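Local atomic coordinates of lytic polysaccharide monooxygenase ([Kitasatospora] papulosa, PDB entry 6NDQ), a protein that probably cleaves crystalline polysaccharide such as cellulose or chitin by copper-dependent oxidation of its glycosidic bonds, as lytic polysaccharide monooxygenases do. Residues V117-F122 / T130-Q135; S159-V164 / C180-F185; Q68-G73 / S82-G87; Y112-V117 / V137-R142. All coordinates share one frame; numbering follows the deposited sequence.

Interaction 1. Residues V117-F122 / T130-Q135; sequences VTRQGF and TWSDLQ
F122 lays its ring against the side chain of D133, a CH-pi contact in which CB of D133 stands 4.2 Å from the ring centroid, off-centre. Strand 110-118 here runs out of an antiparallel ladder in the immunoglobulin-like core of the monooxygenase, and strand 134-139 enters it. V117 and Q135 form a hydrogen-bonded pair, and T118 and L134 the non-hydrogen-bonded pair that follows. Beyond the strand end, N of R119 still reaches O of D133 (2.7 Å), with C=O...N close to linear at 172°. The type II turn R119 to F122 then swings the phenylalanine back; its CG is anti to the backbone N (chi1 177°), and ring and carboxylate planes lie 32° apart. OD2 of D133 is held by T130 within its own segment, through the backbone N and through OG1 at 2.6 Å, which probably restrains rotation of the carboxylate. R119 stretches its chain across the 3-10 segment, laying one guanidinium face over O of S132; its NH2 stands 3.9 Å from OD1 of D133, a long salt bridge of charges alone. OG1 of T118 turns away to N of V163. A water joins N of Q120 to OE1 of Q135, at 2.9 Å and 2.7 Å.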
loop_
_atom_site.group_PDB
_atom_site.type_symbol
_atom_site.label_atom_id
_atom_site.label_comp_id
_atom_site.label_asym_id
_atom_site.label_seq_id
_atom_site.Cartn_x
_atom_site.Cartn_y
_atom_site.Cartn_z
ATOM N N VAL A 117 6.904 -3.748 7.450
ATOM C CA VAL A 117 7.081 -4.779 6.433
ATOM C C VAL A 117 6.687 -6.133 7.014
ATOM O O VAL A 117 6.855 -6.374 8.213
ATOM C CB VAL A 117 8.522 -4.805 5.907
ATOM C CG1 VAL A 117 9.476 -5.379 6.954
ATOM C CG2 VAL A 117 8.583 -5.631 4.620
ATOM N N THR A 118 6.129 -7.011 6.158
ATOM C CA THR A 118 5.807 -8.372 6.589
ATOM C C THR A 118 7.068 -9.123 7.026
ATOM O O THR A 118 8.121 -9.047 6.386
ATOM C CB THR A 118 5.070 -9.169 5.480
ATOM O OG1 THR A 118 5.856 -9.257 4.270
ATOM C CG2 THR A 118 3.726 -8.566 5.156
ATOM N N ARG A 119 6.967 -9.853 8.139
ATOM C CA ARG A 119 8.137 -10.561 8.646
ATOM C C ARG A 119 8.531 -11.696 7.705
ATOM O O ARG A 119 7.687 -12.280 7.014
ATOM C CB ARG A 119 7.876 -11.110 10.052
ATOM C CG ARG A 119 6.686 -12.050 10.172
ATOM C CD ARG A 119 6.395 -12.357 11.661
ATOM N NE ARG A 119 5.218 -13.205 11.838
ATOM C CZ ARG A 119 4.649 -13.461 13.016
ATOM N NH1 ARG A 119 5.148 -12.934 14.130
ATOM N NH2 ARG A 119 3.581 -14.248 13.082
ATOM N N GLN A 120 9.834 -12.000 7.680
ATOM C CA GLN A 120 10.306 -13.177 6.962
ATOM C C GLN A 120 9.567 -14.410 7.480
ATOM O O GLN A 120 9.335 -14.556 8.688
ATOM C CB GLN A 120 11.828 -13.321 7.120
ATOM C CG GLN A 120 12.514 -14.200 6.068
ATOM C CD GLN A 120 12.539 -13.560 4.684
ATOM O OE1 GLN A 120 12.495 -12.337 4.549
ATOM N NE2 GLN A 120 12.601 -14.395 3.649
ATOM N N GLY A 121 9.131 -15.269 6.553
ATOM C CA GLY A 121 8.255 -16.382 6.862
ATOM C C GLY A 121 6.813 -16.184 6.442
ATOM O O GLY A 121 6.072 -17.171 6.340
ATOM N N PHE A 122 6.390 -14.941 6.206
ATOM C CA PHE A 122 5.035 -14.654 5.752
ATOM C C PHE A 122 4.984 -14.684 4.224
ATOM O O PHE A 122 5.834 -14.082 3.548
ATOM C CB PHE A 122 4.576 -13.294 6.296
ATOM C CG PHE A 122 3.206 -12.871 5.827
ATOM C CD1 PHE A 122 3.062 -12.015 4.747
ATOM C CD2 PHE A 122 2.065 -13.308 6.485
ATOM C CE1 PHE A 122 1.807 -11.609 4.312
ATOM C CE2 PHE A 122 0.814 -12.922 6.045
ATOM C CZ PHE A 122 0.683 -12.067 4.961
ATOM N N THR A 130 -2.152 -9.844 8.440
ATOM C CA THR A 130 -2.596 -9.434 9.761
ATOM C C THR A 130 -1.525 -8.586 10.426
ATOM O O THR A 130 -0.368 -8.575 10.019
ATOM C CB THR A 130 -2.934 -10.643 10.646
ATOM O OG1 THR A 130 -1.724 -11.276 11.077
ATOM C CG2 THR A 130 -3.794 -11.642 9.863
ATOM N N TRP A 131 -1.931 -7.846 11.455
ATOM C CA TRP A 131 -0.986 -6.977 12.141
ATOM C C TRP A 131 0.185 -7.753 12.751
ATOM O O TRP A 131 1.317 -7.271 12.726
ATOM C CB TRP A 131 -1.711 -6.166 13.212
ATOM C CG TRP A 131 -2.534 -5.035 12.651
ATOM C CD1 TRP A 131 -3.863 -5.066 12.344
ATOM C CD2 TRP A 131 -2.075 -3.721 12.309
ATOM N NE1 TRP A 131 -4.264 -3.850 11.846
ATOM C CE2 TRP A 131 -3.188 -3.003 11.818
ATOM C CE3 TRP A 131 -0.833 -3.078 12.373
ATOM C CZ2 TRP A 131 -3.096 -1.674 11.400
ATOM C CZ3 TRP A 131 -0.746 -1.755 11.956
ATOM C CH2 TRP A 131 -1.865 -1.071 11.473
ATOM N N SER A 132 -0.063 -8.945 13.314
ATOM C CA SER A 132 1.035 -9.737 13.873
ATOM C C SER A 132 2.046 -10.193 12.825
ATOM O O SER A 132 3.130 -10.659 13.191
ATOM C CB SER A 132 0.487 -10.964 14.619
ATOM O OG SER A 132 -0.083 -11.906 13.728
ATOM N N ASP A 133 1.732 -10.075 11.540
ATOM C CA ASP A 133 2.698 -10.407 10.505
ATOM C C ASP A 133 3.631 -9.251 10.173
ATOM O O ASP A 133 4.608 -9.452 9.442
ATOM C CB ASP A 133 1.975 -10.846 9.230
ATOM C CG ASP A 133 1.013 -11.993 9.467
ATOM O OD1 ASP A 133 1.427 -13.014 10.050
ATOM O OD2 ASP A 133 -0.171 -11.877 9.072
ATOM N N LEU A 134 3.359 -8.060 10.685
ATOM C CA LEU A 134 4.114 -6.855 10.368
ATOM C C LEU A 134 5.159 -6.547 11.434
ATOM O O LEU A 134 4.998 -6.885 12.611
ATOM C CB LEU A 134 3.176 -5.658 10.228
ATOM C CG LEU A 134 2.152 -5.722 9.101
ATOM C CD1 LEU A 134 1.261 -4.506 9.151
ATOM C CD2 LEU A 134 2.863 -5.767 7.775
ATOM N N GLN A 135 6.228 -5.886 10.990
ATOM C CA GLN A 135 7.314 -5.367 11.811
ATOM C C GLN A 135 7.534 -3.923 11.393
ATOM O O GLN A 135 7.671 -3.642 10.201
ATOM C CB GLN A 135 8.615 -6.163 11.610
ATOM C CG GLN A 135 8.536 -7.608 12.085
ATOM C CD GLN A 135 9.811 -8.407 11.808
ATOM O OE1 GLN A 135 10.273 -8.506 10.661
ATOM N NE2 GLN A 135 10.376 -8.993 12.863
HETATM O O HOH W 1 11.490 -10.776 9.717
#

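Interaction 2. Residues S159-V164 / C180-F185; sequences SGRHVV and CSDVNF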
loop_
_atom_site.group_PDB
_atom_site.type_symbol
_atom_site.label_atom_id
_atom_site.label_comp_id
_atom_site.label_asym_id
_atom_site.label_seq_id
_atom_site.Cartn_x
_atom_site.Cartn_y
_atom_site.Cartn_z
ATOM N N SER A 159 14.176 -11.291 2.539
ATOM C CA SER A 159 14.350 -11.815 1.193
ATOM C C SER A 159 13.003 -12.233 0.626
ATOM O O SER A 159 12.098 -12.636 1.361
ATOM C CB SER A 159 15.319 -12.997 1.181
ATOM O OG SER A 159 14.694 -14.110 1.768
ATOM N N GLY A 160 12.886 -12.127 -0.690
ATOM C CA GLY A 160 11.727 -12.633 -1.380
ATOM C C GLY A 160 10.516 -11.732 -1.223
ATOM O O GLY A 160 10.616 -10.527 -0.958
ATOM N N ARG A 161 9.352 -12.352 -1.362
ATOM C CA ARG A 161 8.098 -11.619 -1.467
ATOM C C ARG A 161 7.646 -11.118 -0.100
ATOM O O ARG A 161 7.452 -11.916 0.823
ATOM C CB ARG A 161 7.016 -12.516 -2.075
ATOM C CG ARG A 161 5.656 -11.818 -2.160
ATOM C CD ARG A 161 4.516 -12.756 -2.564
ATOM N NE ARG A 161 4.424 -12.928 -4.010
ATOM C CZ ARG A 161 3.848 -12.053 -4.838
ATOM N NH1 ARG A 161 3.299 -10.937 -4.358
ATOM N NH2 ARG A 161 3.810 -12.286 -6.144
ATOM N N HIS A 162 7.428 -9.804 0.017
ATOM C CA HIS A 162 6.850 -9.212 1.215
ATOM C C HIS A 162 5.754 -8.232 0.824
ATOM O O HIS A 162 5.541 -7.933 -0.348
ATOM C CB HIS A 162 7.901 -8.456 2.045
ATOM C CG HIS A 162 8.871 -9.349 2.746
ATOM N ND1 HIS A 162 8.953 -9.429 4.122
ATOM C CD2 HIS A 162 9.791 -10.216 2.262
ATOM C CE1 HIS A 162 9.903 -10.288 4.455
ATOM N NE2 HIS A 162 10.420 -10.788 3.344
ATOM N N VAL A 163 5.091 -7.684 1.845
ATOM C CA VAL A 163 4.251 -6.503 1.700
ATOM C C VAL A 163 4.822 -5.399 2.585
ATOM O O VAL A 163 5.158 -5.648 3.750
ATOM C CB VAL A 163 2.789 -6.799 2.069
ATOM C CG1 VAL A 163 1.955 -5.534 1.957
ATOM C CG2 VAL A 163 2.231 -7.907 1.158
ATOM N N VAL A 164 4.987 -4.212 2.004
ATOM C CA VAL A 164 5.248 -2.980 2.749
ATOM C C VAL A 164 3.911 -2.311 3.043
ATOM O O VAL A 164 3.059 -2.170 2.160
ATOM C CB VAL A 164 6.168 -2.033 1.959
ATOM C CG1 VAL A 164 6.293 -0.685 2.663
ATOM C CG2 VAL A 164 7.524 -2.688 1.712
ATOM N N CYS A 180 -0.784 -0.588 0.978
ATOM C CA CYS A 180 -0.049 -1.834 0.816
ATOM C C CYS A 180 0.716 -1.785 -0.494
ATOM O O CYS A 180 0.138 -1.443 -1.535
ATOM C CB CYS A 180 -0.984 -3.046 0.794
ATOM S SG CYS A 180 -1.748 -3.409 2.384
ATOM N N SER A 181 1.989 -2.181 -0.437
ATOM C CA SER A 181 2.845 -2.308 -1.606
ATOM C C SER A 181 3.484 -3.686 -1.581
ATOM O O SER A 181 4.153 -4.039 -0.602
ATOM C CB SER A 181 3.936 -1.234 -1.591
ATOM O OG SER A 181 3.438 0.021 -1.991
ATOM N N ASP A 182 3.316 -4.451 -2.664
ATOM C CA ASP A 182 3.992 -5.736 -2.791
ATOM C C ASP A 182 5.409 -5.525 -3.291
ATOM O O ASP A 182 5.638 -4.703 -4.171
ATOM C CB ASP A 182 3.234 -6.635 -3.753
ATOM C CG ASP A 182 1.858 -6.934 -3.247
ATOM O OD1 ASP A 182 1.740 -7.798 -2.374
ATOM O OD2 ASP A 182 0.922 -6.283 -3.731
ATOM N N VAL A 183 6.362 -6.216 -2.672
ATOM C CA VAL A 183 7.767 -5.992 -2.949
ATOM C C VAL A 183 8.433 -7.351 -2.996
ATOM O O VAL A 183 7.901 -8.350 -2.513
ATOM C CB VAL A 183 8.478 -5.083 -1.912
ATOM C CG1 VAL A 183 7.857 -3.686 -1.894
ATOM C CG2 VAL A 183 8.438 -5.715 -0.524
ATOM N N ASN A 184 9.618 -7.361 -3.589
ATOM C CA ASN A 184 10.476 -8.534 -3.683
ATOM C C ASN A 184 11.877 -8.056 -3.318
ATOM O O ASN A 184 12.475 -7.260 -4.049
ATOM C CB ASN A 184 10.416 -9.129 -5.088
ATOM C CG ASN A 184 11.317 -10.337 -5.264
ATOM O OD1 ASN A 184 11.338 -11.241 -4.436
ATOM N ND2 ASN A 184 12.056 -10.357 -6.362
ATOM N N PHE A 185 12.376 -8.486 -2.165
ATOM C CA PHE A 185 13.722 -8.124 -1.728
ATOM C C PHE A 185 14.761 -8.954 -2.488
ATOM O O PHE A 185 14.740 -10.185 -2.423
ATOM C CB PHE A 185 13.868 -8.341 -0.225
ATOM C CG PHE A 185 13.194 -7.293 0.608
ATOM C CD1 PHE A 185 13.834 -6.098 0.887
ATOM C CD2 PHE A 185 11.941 -7.522 1.131
ATOM C CE1 PHE A 185 13.218 -5.126 1.680
ATOM C CE2 PHE A 185 11.318 -6.558 1.908
ATOM C CZ PHE A 185 11.954 -5.362 2.167
HETATM O O HOH W 2 3.590 -9.476 -1.901
#
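With CG of H162 beside its backbone N (chi1 -72°) and that of F185 placed likewise (chi1 -75°), the two rings meet on one face of the sheet as a T-shaped stack: the CD2-CE2 edge of the phenylalanine points at the imidazole face, centroids 5.2 Å apart and planes at 88°. Strands 160-170 and 175-185 pair here as an antiparallel hairpin, with G160-F185, H162-V183 and V164-S181 as the hydrogen-bonded pairs. V164 and V183 continue on the same face, CG2 of V164 lying 3.8 Å from CG1 of V183. NE2 of H162 bonds to OE1 of Q120, and ND1 faces O of T118, a probable hydrogen bond of doubtful length; together they probably hold the imidazole in its rotation. An alanine in place of H162 would probably leave the edge of F185 without its facing ring and OE1 of Q120 without NE2. On the other face, a water links NH1 of R161 (2.9 Å), O of H162 and OD1 of D182. NH1 and OD1 stay 4.0 Å apart, short of a salt bridge; NH1 also bonds to O of W89, and OD2 of D182 forms a salt bridge with NE of R10. The opposite charges probably still attract, with the shared water as go-between.

Interaction 3. Residues Q68-G73 / S82-G87; sequences QLCSGG and SLDSVG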
loop_
_atom_site.group_PDB
_atom_site.type_symbol
_atom_site.label_atom_id
_atom_site.label_comp_id
_atom_site.label_asym_id
_atom_site.label_seq_id
_atom_site.Cartn_x
_atom_site.Cartn_y
_atom_site.Cartn_z
ATOM N N GLN A 68 -7.959 -6.914 6.773
ATOM C CA GLN A 68 -8.493 -5.725 6.103
ATOM C C GLN A 68 -7.465 -4.589 5.999
ATOM O O GLN A 68 -7.835 -3.448 5.737
ATOM C CB GLN A 68 -9.768 -5.256 6.816
ATOM C CG GLN A 68 -10.856 -6.349 6.816
ATOM C CD GLN A 68 -12.121 -5.943 7.567
ATOM O OE1 GLN A 68 -12.293 -4.779 7.925
ATOM N NE2 GLN A 68 -13.009 -6.900 7.777
ATOM N N LEU A 69 -6.170 -4.888 6.134
ATOM C CA LEU A 69 -5.170 -3.820 6.170
ATOM C C LEU A 69 -5.089 -3.070 4.836
ATOM O O LEU A 69 -4.991 -1.844 4.807
ATOM C CB LEU A 69 -3.800 -4.395 6.560
ATOM C CG LEU A 69 -3.594 -4.586 8.081
ATOM C CD1 LEU A 69 -4.444 -5.714 8.592
ATOM C CD2 LEU A 69 -2.137 -4.856 8.400
ATOM N N CYS A 70 -5.200 -3.773 3.717
ATOM C CA CYS A 70 -5.001 -3.085 2.445
ATOM C C CYS A 70 -6.239 -2.330 1.977
ATOM O O CYS A 70 -6.121 -1.397 1.164
ATOM C CB CYS A 70 -4.548 -4.086 1.384
ATOM S SG CYS A 70 -2.997 -4.931 1.837
ATOM N N SER A 71 -7.417 -2.705 2.472
ATOM C CA SER A 71 -8.650 -2.003 2.168
ATOM C C SER A 71 -8.871 -0.899 3.165
ATOM O O SER A 71 -9.845 -0.162 3.055
ATOM C CB SER A 71 -9.842 -2.954 2.204
ATOM O OG SER A 71 -9.822 -3.590 3.441
ATOM N N GLY A 72 -7.943 -0.752 4.099
ATOM C CA GLY A 72 -8.071 0.294 5.092
ATOM C C GLY A 72 -9.248 0.054 6.009
ATOM O O GLY A 72 -9.962 1.005 6.347
ATOM N N GLY A 73 -9.480 -1.198 6.398
ATOM C CA GLY A 73 -10.642 -1.578 7.189
ATOM C C GLY A 73 -11.967 -1.336 6.500
ATOM O O GLY A 73 -12.922 -0.853 7.132
ATOM N N SER A 82 -11.289 -5.398 -2.429
ATOM C CA SER A 82 -10.563 -6.396 -3.205
ATOM C C SER A 82 -9.054 -6.237 -3.127
ATOM O O SER A 82 -8.348 -7.158 -3.577
ATOM C CB SER A 82 -11.016 -6.391 -4.676
ATOM O OG SER A 82 -10.986 -5.088 -5.229
ATOM N N LEU A 83 -8.540 -5.151 -2.544
ATOM C CA LEU A 83 -7.098 -5.033 -2.346
ATOM C C LEU A 83 -6.579 -5.954 -1.245
ATOM O O LEU A 83 -5.355 -6.146 -1.136
ATOM C CB LEU A 83 -6.721 -3.580 -2.039
ATOM C CG LEU A 83 -7.230 -2.531 -3.043
ATOM C CD1 LEU A 83 -6.602 -1.217 -2.746
ATOM C CD2 LEU A 83 -6.834 -2.977 -4.494
ATOM N N ASP A 84 -7.483 -6.482 -0.408
ATOM C CA ASP A 84 -7.206 -7.434 0.661
ATOM C C ASP A 84 -7.040 -8.860 0.168
ATOM O O ASP A 84 -6.654 -9.720 0.967
ATOM C CB ASP A 84 -8.350 -7.461 1.673
ATOM C CG ASP A 84 -8.407 -6.229 2.502
ATOM O OD1 ASP A 84 -7.340 -5.619 2.681
ATOM O OD2 ASP A 84 -9.529 -5.862 2.965
ATOM N N SER A 85 -7.354 -9.123 -1.107
ATOM C CA SER A 85 -7.353 -10.481 -1.633
ATOM C C SER A 85 -5.944 -11.077 -1.621
ATOM O O SER A 85 -4.931 -10.365 -1.715
ATOM C CB SER A 85 -7.921 -10.483 -3.048
ATOM O OG SER A 85 -9.295 -10.170 -3.019
ATOM N N VAL A 86 -5.891 -12.401 -1.486
ATOM C CA VAL A 86 -4.654 -13.133 -1.243
ATOM C C VAL A 86 -4.268 -13.789 -2.559
ATOM O O VAL A 86 -5.088 -14.503 -3.148
ATOM C CB VAL A 86 -4.833 -14.186 -0.126
ATOM C CG1 VAL A 86 -3.638 -15.068 -0.024
ATOM C CG2 VAL A 86 -5.106 -13.511 1.222
ATOM N N GLY A 87 -3.041 -13.563 -3.023
ATOM C CA GLY A 87 -2.626 -14.149 -4.289
ATOM C C GLY A 87 -1.351 -13.502 -4.797
ATOM O O GLY A 87 -0.673 -12.777 -4.069
#
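OD1 of D84 is gripped by two successive backbone amides, N of S71 at 2.9 Å and, more weakly, N of C70 at 3.0 Å. The S71 amide comes from above the carboxylate plane, 37° out of it, and the bend at the C70 amide hydrogen, 121°, explains that bond's weakness. The other oxygen, OD2, faces OG of S71; that pair is modelled so close that its exact length is doubtful, although a hydrogen bond between hydroxyl and acid fits the arrangement. OG of S71 sits between its own backbone N and carbonyl carbon (chi1 54°), which brings it to the same carboxylate that the S71 amide meets. Both amides lie within the type I turn L69 to G72, so one acid side chain from the 3-10 segment 82-84 holds the turn from outside. CA of Q68 also approaches OD2, at 3.3 Å. Next to the carboxylate, CB of C70 rests against O of L83 (3.4 Å) and, more loosely, against CB of L83 at 4.1 Å. SG of C70 forms a disulfide with SG of C180, while O of L83 takes a hydrogen bond from NH1 of R10. The contact thus joins the loops before and after helix 75-78 and lies beside a covalent tie to strand 175-185. The donors gathered round this partly exposed carboxylate would probably stabilise its negative charge, and the paired amides on OD1 are likely to limit its rotation, with the hydroxyl a probable addition.

Interaction 4. Residues Y112-V117 / V137-R142; sequences YFQVYV and VAETGR
Strands 110-118 and 134-139 run antiparallel here, 173° between their directions, and their ladder is broken by a classic beta bulge: V137 and A138 both face V115. O of V115 takes N of V137 (2.8 Å) and N of A138 (3.1 Å), while N of V115 gives a nearly straight bond to O of A138. Within this immunoglobulin-like sandwich the strand pair forms a margin of the larger sheet. CB of V115 packs on CB of A138, and its CG1 on CG2 of V137; the other branch of V137, CG1, meets CG1 of V117 at 3.7 Å. On the opposite face, the extended chains of Q114 and E139 lie alongside, pointing the same way. NE2 of Q114 gives a straight but weak bond to OE2 of E139 (3.3 Å), the amide and carboxylate planes being turned 85° apart, while OE1 of Q114 is approached from above its carbonyl plane by OH of Y116. Past the end of the paired strand T140 takes over. Its N bonds to O of F113, and its hydroxyl, set between the backbone N and carbonyl carbon (chi1 74°), accepts the amide of F113. A valine in place of T140 would probably leave N of F113 without that acceptor and O of G141 without its hydroxyl donor. The ring of F113 stacks with W168 and meets Y143 edge-to-face. OG1 of T140 lies in the plane of the F113 ring, at its edge, 3.6 Å from CD2.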
loop_
_atom_site.group_PDB
_atom_site.type_symbol
_atom_site.label_atom_id
_atom_site.label_comp_id
_atom_site.label_asym_id
_atom_site.label_seq_id
_atom_site.Cartn_x
_atom_site.Cartn_y
_atom_site.Cartn_z
ATOM N N TYR A 112 3.226 12.376 10.490
ATOM C CA TYR A 112 4.235 11.335 10.588
ATOM C C TYR A 112 3.884 10.263 9.571
ATOM O O TYR A 112 2.764 10.213 9.052
ATOM C CB TYR A 112 4.300 10.728 11.994
ATOM C CG TYR A 112 2.989 10.133 12.440
ATOM C CD1 TYR A 112 2.639 8.823 12.101
ATOM C CD2 TYR A 112 2.090 10.873 13.194
ATOM C CE1 TYR A 112 1.444 8.278 12.496
ATOM C CE2 TYR A 112 0.886 10.328 13.600
ATOM C CZ TYR A 112 0.570 9.029 13.245
ATOM O OH TYR A 112 -0.619 8.473 13.646
ATOM N N PHE A 113 4.866 9.404 9.306
ATOM C CA PHE A 113 4.693 8.171 8.557
ATOM C C PHE A 113 5.180 6.988 9.382
ATOM O O PHE A 113 6.236 7.057 10.026
ATOM C CB PHE A 113 5.499 8.185 7.272
ATOM C CG PHE A 113 5.068 9.215 6.272
ATOM C CD1 PHE A 113 4.068 8.934 5.356
ATOM C CD2 PHE A 113 5.704 10.434 6.207
ATOM C CE1 PHE A 113 3.687 9.867 4.404
ATOM C CE2 PHE A 113 5.337 11.379 5.260
ATOM C CZ PHE A 113 4.321 11.101 4.355
ATOM N N GLN A 114 4.455 5.877 9.297
ATOM C CA GLN A 114 4.941 4.582 9.757
ATOM C C GLN A 114 5.091 3.665 8.555
ATOM O O GLN A 114 4.194 3.598 7.711
ATOM C CB GLN A 114 3.987 3.977 10.776
ATOM C CG GLN A 114 3.920 4.824 12.043
ATOM C CD GLN A 114 2.884 4.327 13.028
ATOM O OE1 GLN A 114 1.921 3.665 12.653
ATOM N NE2 GLN A 114 3.082 4.639 14.298
ATOM N N VAL A 115 6.233 2.993 8.452
ATOM C CA VAL A 115 6.424 1.962 7.438
ATOM C C VAL A 115 6.638 0.644 8.160
ATOM O O VAL A 115 7.543 0.528 8.999
ATOM C CB VAL A 115 7.597 2.272 6.501
ATOM C CG1 VAL A 115 7.743 1.141 5.463
ATOM C CG2 VAL A 115 7.367 3.606 5.814
ATOM N N TYR A 116 5.797 -0.339 7.846
ATOM C CA TYR A 116 5.912 -1.709 8.327
ATOM C C TYR A 116 6.281 -2.604 7.155
ATOM O O TYR A 116 5.985 -2.280 6.001
ATOM C CB TYR A 116 4.595 -2.213 8.925
ATOM C CG TYR A 116 4.068 -1.456 10.118
ATOM C CD1 TYR A 116 3.322 -0.303 9.951
ATOM C CD2 TYR A 116 4.298 -1.925 11.397
ATOM C CE1 TYR A 116 2.819 0.399 11.053
ATOM C CE2 TYR A 116 3.795 -1.251 12.503
ATOM C CZ TYR A 116 3.068 -0.087 12.319
ATOM O OH TYR A 116 2.580 0.580 13.423
ATOM N N VAL A 117 6.904 -3.748 7.450
ATOM C CA VAL A 117 7.081 -4.779 6.433
ATOM C C VAL A 117 6.687 -6.133 7.014
ATOM O O VAL A 117 6.855 -6.374 8.213
ATOM C CB VAL A 117 8.522 -4.805 5.907
ATOM C CG1 VAL A 117 9.476 -5.379 6.954
ATOM C CG2 VAL A 117 8.583 -5.631 4.620
ATOM N N VAL A 137 9.492 -0.836 10.485
ATOM C CA VAL A 137 10.867 -0.639 10.042
ATOM C C VAL A 137 11.243 0.826 9.843
ATOM O O VAL A 137 12.441 1.145 9.897
ATOM C CB VAL A 137 11.190 -1.455 8.765
ATOM C CG1 VAL A 137 11.254 -2.964 9.073
ATOM C CG2 VAL A 137 10.223 -1.146 7.643
ATOM N N ALA A 138 10.295 1.741 9.646
ATOM C CA ALA A 138 10.625 3.162 9.606
ATOM C C ALA A 138 9.518 3.932 10.312
ATOM O O ALA A 138 8.351 3.538 10.255
ATOM C CB ALA A 138 10.798 3.664 8.162
ATOM N N GLU A 139 9.895 5.004 11.014
ATOM C CA GLU A 139 8.895 5.909 11.572
ATOM C C GLU A 139 9.481 7.311 11.580
ATOM O O GLU A 139 10.611 7.509 12.030
ATOM C CB GLU A 139 8.474 5.515 12.988
ATOM C CG GLU A 139 7.288 6.336 13.431
ATOM C CD GLU A 139 6.663 5.852 14.724
ATOM O OE1 GLU A 139 7.144 4.847 15.292
ATOM O OE2 GLU A 139 5.700 6.511 15.188
ATOM N N THR A 140 8.714 8.276 11.096
ATOM C CA THR A 140 9.247 9.609 10.871
ATOM C C THR A 140 8.539 10.626 11.743
ATOM O O THR A 140 7.502 10.359 12.351
ATOM C CB THR A 140 9.103 10.056 9.415
ATOM O OG1 THR A 140 7.737 10.386 9.152
ATOM C CG2 THR A 140 9.598 8.966 8.438
ATOM N N GLY A 141 9.136 11.813 11.769
ATOM C CA GLY A 141 8.493 13.001 12.269
ATOM C C GLY A 141 7.671 13.664 11.186
ATOM O O GLY A 141 7.404 13.091 10.125
ATOM N N ARG A 142 7.258 14.896 11.473
ATOM C CA ARG A 142 6.432 15.663 10.548
ATOM C C ARG A 142 7.157 15.926 9.229
ATOM O O ARG A 142 8.380 16.122 9.194
ATOM C CB ARG A 142 6.016 16.983 11.209
ATOM C CG ARG A 142 5.430 18.018 10.276
ATOM C CD ARG A 142 4.958 19.282 11.002
ATOM N NE ARG A 142 4.593 20.283 10.009
ATOM C CZ ARG A 142 5.442 21.161 9.486
ATOM N NH1 ARG A 142 6.709 21.179 9.892
ATOM N NH2 ARG A 142 5.018 22.021 8.565
#

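From the N terminus, interaction 3 comes first, closing a short loop that carries helix 75-78 and tying its two flanks together. Strand 110-118 then opens interaction 4, which closes at 137-142; interaction 1 is nested inside that loop, shares V117 with it and uses the same two strands. Interaction 2 follows in series as the hairpin of strands 160-170 and 175-185. Strand 110-118 lies next to strand 160-170 in the sheet, so interactions 1 and 4 both touch interaction 2. The C70-C180 disulfide bonds interaction 3 to interaction 2, and L69 packs on L134 of interaction 1, so the loop also meets the sheet there.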